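Local coordinates for protein cephalosporin acylase (Bacillus halodurans, PDB 2NLZ) that is of unestablished function but probably cleaves amide bonds as an N-terminal nucleophile hydrolase of the gamma-glutamyltranspeptidase family, at residues A140-A143 and P144-Y148; V487-A490 and Q491-R495. The protein carries 1 engineered substitution. One frame throughout, in Å; residues are numbered along the deposited sequence.

Interaction 1 of 2, residues A140-A143 and P144-Y148; sequences ASLA and PAIRY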
loop_
_atom_site.group_PDB
_atom_site.type_symbol
_atom_site.label_atom_id
_atom_site.label_comp_id
_atom_site.label_asym_id
_atom_site.label_seq_id
_atom_site.Cartn_x
_atom_site.Cartn_y
_atom_site.Cartn_z
ATOM N N ALA D 140 -36.692 0.013 32.308
ATOM C CA ALA D 140 -35.997 -1.212 31.937
ATOM C C ALA D 140 -34.934 -0.874 30.929
ATOM O O ALA D 140 -33.778 -1.289 31.061
ATOM C CB ALA D 140 -36.954 -2.205 31.322
ATOM N N SER D 141 -35.344 -0.123 29.907
ATOM C CA SER D 141 -34.493 0.094 28.751
ATOM C C SER D 141 -33.360 1.058 29.058
ATOM O O SER D 141 -32.323 1.000 28.421
ATOM C CB SER D 141 -35.291 0.472 27.481
ATOM O OG SER D 141 -36.135 1.588 27.670
ATOM N N LEU D 142 -33.516 1.911 30.061
ATOM C CA LEU D 142 -32.361 2.736 30.412
ATOM C C LEU D 142 -31.634 2.380 31.721
ATOM O O LEU D 142 -30.857 3.164 32.260
ATOM C CB LEU D 142 -32.619 4.237 30.195
ATOM C CG LEU D 142 -33.569 5.104 30.988
ATOM C CD1 LEU D 142 -32.754 5.897 31.944
ATOM C CD2 LEU D 142 -34.235 6.036 30.029
ATOM N N ALA D 143 -31.854 1.153 32.181
ATOM C CA ALA D 143 -31.181 0.642 33.374
ATOM C C ALA D 143 -29.670 0.399 33.221
ATOM O O ALA D 143 -28.918 0.716 34.141
ATOM C CB ALA D 143 -31.888 -0.611 33.904
ATOM N N PRO D 144 -29.219 -0.183 32.087
ATOM C CA PRO D 144 -27.771 -0.341 31.916
ATOM C C PRO D 144 -27.043 0.987 31.920
ATOM O O PRO D 144 -25.967 1.088 32.493
ATOM C CB PRO D 144 -27.643 -0.992 30.540
ATOM C CG PRO D 144 -28.941 -1.639 30.297
ATOM C CD PRO D 144 -29.956 -0.758 30.945
ATOM N N ALA D 145 -27.640 1.995 31.290
ATOM C CA ALA D 145 -27.111 3.360 31.287
ATOM C C ALA D 145 -26.877 3.856 32.703
ATOM O O ALA D 145 -25.833 4.445 32.983
ATOM C CB ALA D 145 -28.062 4.294 30.561
ATOM N N ILE D 146 -27.856 3.600 33.580
ATOM C CA ILE D 146 -27.795 3.940 35.011
ATOM C C ILE D 146 -26.690 3.157 35.700
ATOM O O ILE D 146 -25.875 3.722 36.425
ATOM C CB ILE D 146 -29.150 3.682 35.718
ATOM C CG1 ILE D 146 -30.207 4.661 35.205
ATOM C CG2 ILE D 146 -29.012 3.801 37.222
ATOM C CD1 ILE D 146 -31.637 4.204 35.428
ATOM N N ARG D 147 -26.655 1.857 35.439
ATOM C CA ARG D 147 -25.637 0.980 36.001
ATOM C C ARG D 147 -24.226 1.451 35.647
ATOM O O ARG D 147 -23.325 1.377 36.476
ATOM C CB ARG D 147 -25.850 -0.453 35.501
ATOM C CG ARG D 147 -25.112 -1.547 36.278
ATOM C CD ARG D 147 -24.776 -2.791 35.425
ATOM N NE ARG D 147 -25.642 -3.009 34.258
ATOM C CZ ARG D 147 -26.900 -3.466 34.286
ATOM N NH1 ARG D 147 -27.507 -3.743 35.434
ATOM N NH2 ARG D 147 -27.567 -3.621 33.147
ATOM N N TYR D 148 -24.045 1.929 34.416
ATOM C CA TYR D 148 -22.739 2.394 33.959
ATOM C C TYR D 148 -22.363 3.699 34.641
ATOM O O TYR D 148 -21.206 3.909 34.987
ATOM C CB TYR D 148 -22.707 2.593 32.437
ATOM C CG TYR D 148 -22.648 1.323 31.606
ATOM C CD1 TYR D 148 -23.444 1.180 30.470
ATOM C CD2 TYR D 148 -21.800 0.272 31.947
ATOM C CE1 TYR D 148 -23.403 0.028 29.698
ATOM C CE2 TYR D 148 -21.755 -0.884 31.179
ATOM C CZ TYR D 148 -22.561 -0.995 30.055
ATOM O OH TYR D 148 -22.535 -2.130 29.282
HETATM O O HOH W 1 -29.672 1.696 28.792
#

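Interaction 2 of 2, residues V487-A490 and Q491-R495; sequences VDIA and QALVR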
loop_
_atom_site.group_PDB
_atom_site.type_symbol
_atom_site.label_atom_id
_atom_site.label_comp_id
_atom_site.label_asym_id
_atom_site.label_seq_id
_atom_site.Cartn_x
_atom_site.Cartn_y
_atom_site.Cartn_z
ATOM N N VAL D 487 -4.104 8.544 -4.480
ATOM C CA VAL D 487 -3.309 9.750 -4.728
ATOM C C VAL D 487 -3.353 10.200 -6.182
ATOM O O VAL D 487 -3.437 11.399 -6.453
ATOM C CB VAL D 487 -1.836 9.562 -4.259
ATOM C CG1 VAL D 487 -0.999 10.804 -4.538
ATOM C CG2 VAL D 487 -1.777 9.214 -2.771
ATOM N N ASP D 488 -3.315 9.249 -7.111
ATOM C CA ASP D 488 -3.428 9.581 -8.527
ATOM C C ASP D 488 -4.733 10.331 -8.814
ATOM O O ASP D 488 -4.726 11.343 -9.526
ATOM C CB ASP D 488 -3.332 8.329 -9.402
ATOM C CG ASP D 488 -3.584 8.633 -10.864
ATOM O OD1 ASP D 488 -4.549 8.070 -11.424
ATOM O OD2 ASP D 488 -2.839 9.463 -11.436
ATOM N N ILE D 489 -5.834 9.829 -8.247
ATOM C CA ILE D 489 -7.162 10.427 -8.406
ATOM C C ILE D 489 -7.237 11.806 -7.759
ATOM O O ILE D 489 -7.759 12.761 -8.353
ATOM C CB ILE D 489 -8.277 9.499 -7.872
ATOM C CG1 ILE D 489 -8.453 8.314 -8.833
ATOM C CG2 ILE D 489 -9.596 10.268 -7.714
ATOM C CD1 ILE D 489 -9.213 7.136 -8.267
ATOM N N ALA D 490 -6.686 11.907 -6.556
ATOM C CA ALA D 490 -6.591 13.178 -5.856
ATOM C C ALA D 490 -5.935 14.230 -6.730
ATOM O O ALA D 490 -6.489 15.317 -6.929
ATOM C CB ALA D 490 -5.814 13.018 -4.581
ATOM N N GLN D 491 -4.764 13.899 -7.265
ATOM C CA GLN D 491 -4.024 14.845 -8.093
ATOM C C GLN D 491 -4.678 15.134 -9.452
ATOM O O GLN D 491 -4.512 16.224 -9.999
ATOM C CB GLN D 491 -2.581 14.395 -8.234
ATOM C CG GLN D 491 -1.762 14.752 -7.023
ATOM C CD GLN D 491 -0.448 14.015 -6.990
ATOM O OE1 GLN D 491 -0.255 13.034 -7.711
ATOM N NE2 GLN D 491 0.469 14.478 -6.148
ATOM N N ALA D 492 -5.435 14.173 -9.973
ATOM C CA ALA D 492 -6.214 14.404 -11.176
ATOM C C ALA D 492 -7.364 15.381 -10.891
ATOM O O ALA D 492 -7.746 16.177 -11.756
ATOM C CB ALA D 492 -6.726 13.088 -11.747
ATOM N N LEU D 493 -7.887 15.337 -9.666
ATOM C CA LEU D 493 -8.923 16.276 -9.228
ATOM C C LEU D 493 -8.386 17.692 -9.096
ATOM O O LEU D 493 -9.118 18.656 -9.318
ATOM C CB LEU D 493 -9.527 15.837 -7.899
ATOM C CG LEU D 493 -10.440 14.621 -7.971
ATOM C CD1 LEU D 493 -10.782 14.150 -6.575
ATOM C CD2 LEU D 493 -11.694 14.949 -8.755
ATOM N N VAL D 494 -7.111 17.808 -8.736
ATOM C CA VAL D 494 -6.449 19.114 -8.595
ATOM C C VAL D 494 -6.252 19.798 -9.958
ATOM O O VAL D 494 -6.432 21.019 -10.090
ATOM C CB VAL D 494 -5.087 18.993 -7.857
ATOM C CG1 VAL D 494 -4.435 20.361 -7.679
ATOM C CG2 VAL D 494 -5.274 18.336 -6.515
ATOM N N ARG D 495 -5.900 18.994 -10.962
ATOM C CA ARG D 495 -5.763 19.471 -12.327
ATOM C C ARG D 495 -7.112 19.926 -12.872
ATOM O O ARG D 495 -7.168 20.776 -13.753
ATOM C CB ARG D 495 -5.154 18.388 -13.218
ATOM C CG ARG D 495 -3.648 18.270 -13.093
ATOM C CD ARG D 495 -3.084 17.258 -14.068
ATOM N NE ARG D 495 -2.776 15.976 -13.434
ATOM C CZ ARG D 495 -3.479 14.858 -13.597
ATOM N NH1 ARG D 495 -4.560 14.846 -14.372
ATOM N NH2 ARG D 495 -3.091 13.752 -12.971
#

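Interaction 1 of 2, residues A140-A143 and P144-Y148
Leu-142 and Ile-146 meet through their terminal methyls, CD1 to CD1 at 4.0 Å, the two branched side chains crossing at a slant rather than running alongside one another. Ile-146 also lays its delta methyl over the backbone of its partner: CD1 lies 3.4 Å from the carbonyl O of Leu-142. That same oxygen receives a weak hydrogen bond from Ile-146 N at 3.3 Å, and the CB of Ala-145 packs against it as well. One residue further along, Arg-147 N gives Ala-143 O a shorter and straighter bond, 2.8 Å with an N-H...O angle of 164°. These bonds start a new helix. Leu-142 leaves helical geometry after helix 138-141 and at the same time takes the N-cap position of helix 143-151, so that a single residue both closes one helix and caps the next. Pro-144 suits the first turn, where its nitrogen, which has no hydrogen to give, breaks no helical bond; its CD sits 3.5 Å from Ala-143 CB. A water spans the break, donating to Ser-141 O at 2.8 Å and accepting from Ala-145 N at 3.2 Å, and thereby occupies two backbone groups that the interrupted helix does not join directly. With chi1 at 68°, Leu-142 holds CG between its own backbone N and carbonyl carbon, and from there the side chain touches Thr-56 of helix 47-61 and Leu-208 of helix 202-212. Ile-146 packs on Leu-208 too, while Pro-144 lies against Ala-36 and Ile-40 of helix 31-42.

Interaction 2 of 2, residues V487-A490 and Q491-R495
Gln-491 lies beside Val-487, both side chains pointing the same way, and its OE1 comes within 3.9 Å of Val-487 CG1. This is an i to i+4 pairing on helix 487-495, which links strands 478-481 and 499-502 in a beta-alpha-beta unit. Gln-491 swings CG anti to its carbonyl carbon (chi1 -80°) and extends beyond it, so that the amide runs past the valine methyl and NE2 donates to Leu-504 O of the second subunit. Cut back to an alanine, this position would probably leave that carbonyl without its donor and take the glutamine side of the packing from Val-487 CG1. Asp-488 OD1 bonds Ser-9 OG of the second subunit; OD2 takes a weak bond from Tyr-10 N of the second subunit and stays 4.6 Å from Arg-495 NH2, beyond salt-bridge distance. On another flank of the helix Ile-489 CG2 and Leu-493 CD1 are 4.2 Å apart, and both residues pack on helix 294-314, against Tyr-297 and Val-294 respectively. Four successive i+4 backbone bonds run beneath these side chains, from Gln-491 N to Val-487 O at 2.9 Å through to Val-494 N to Ala-490 O at 3.1 Å, with Val-494 CG2 3.3 Å from Ala-490 O.

Overall arrangement
The two contacts show the same local principle, side chains and backbone linked one helical turn apart, in an interrupted and an unbroken form: the chain changes helix in interaction 1 and stays in one helix in interaction 2. They lie on opposite sides of the chain's centre, the centre of interaction 1 about 22 Å and that of interaction 2 about 31 Å from the centre of the chain, and their own centres are about 49 Å apart. Their nearest atoms remain about 40 Å from each other, so neither touches the other. Interaction 1 is buried among helices of its own chain, whereas interaction 2 also meets the second subunit.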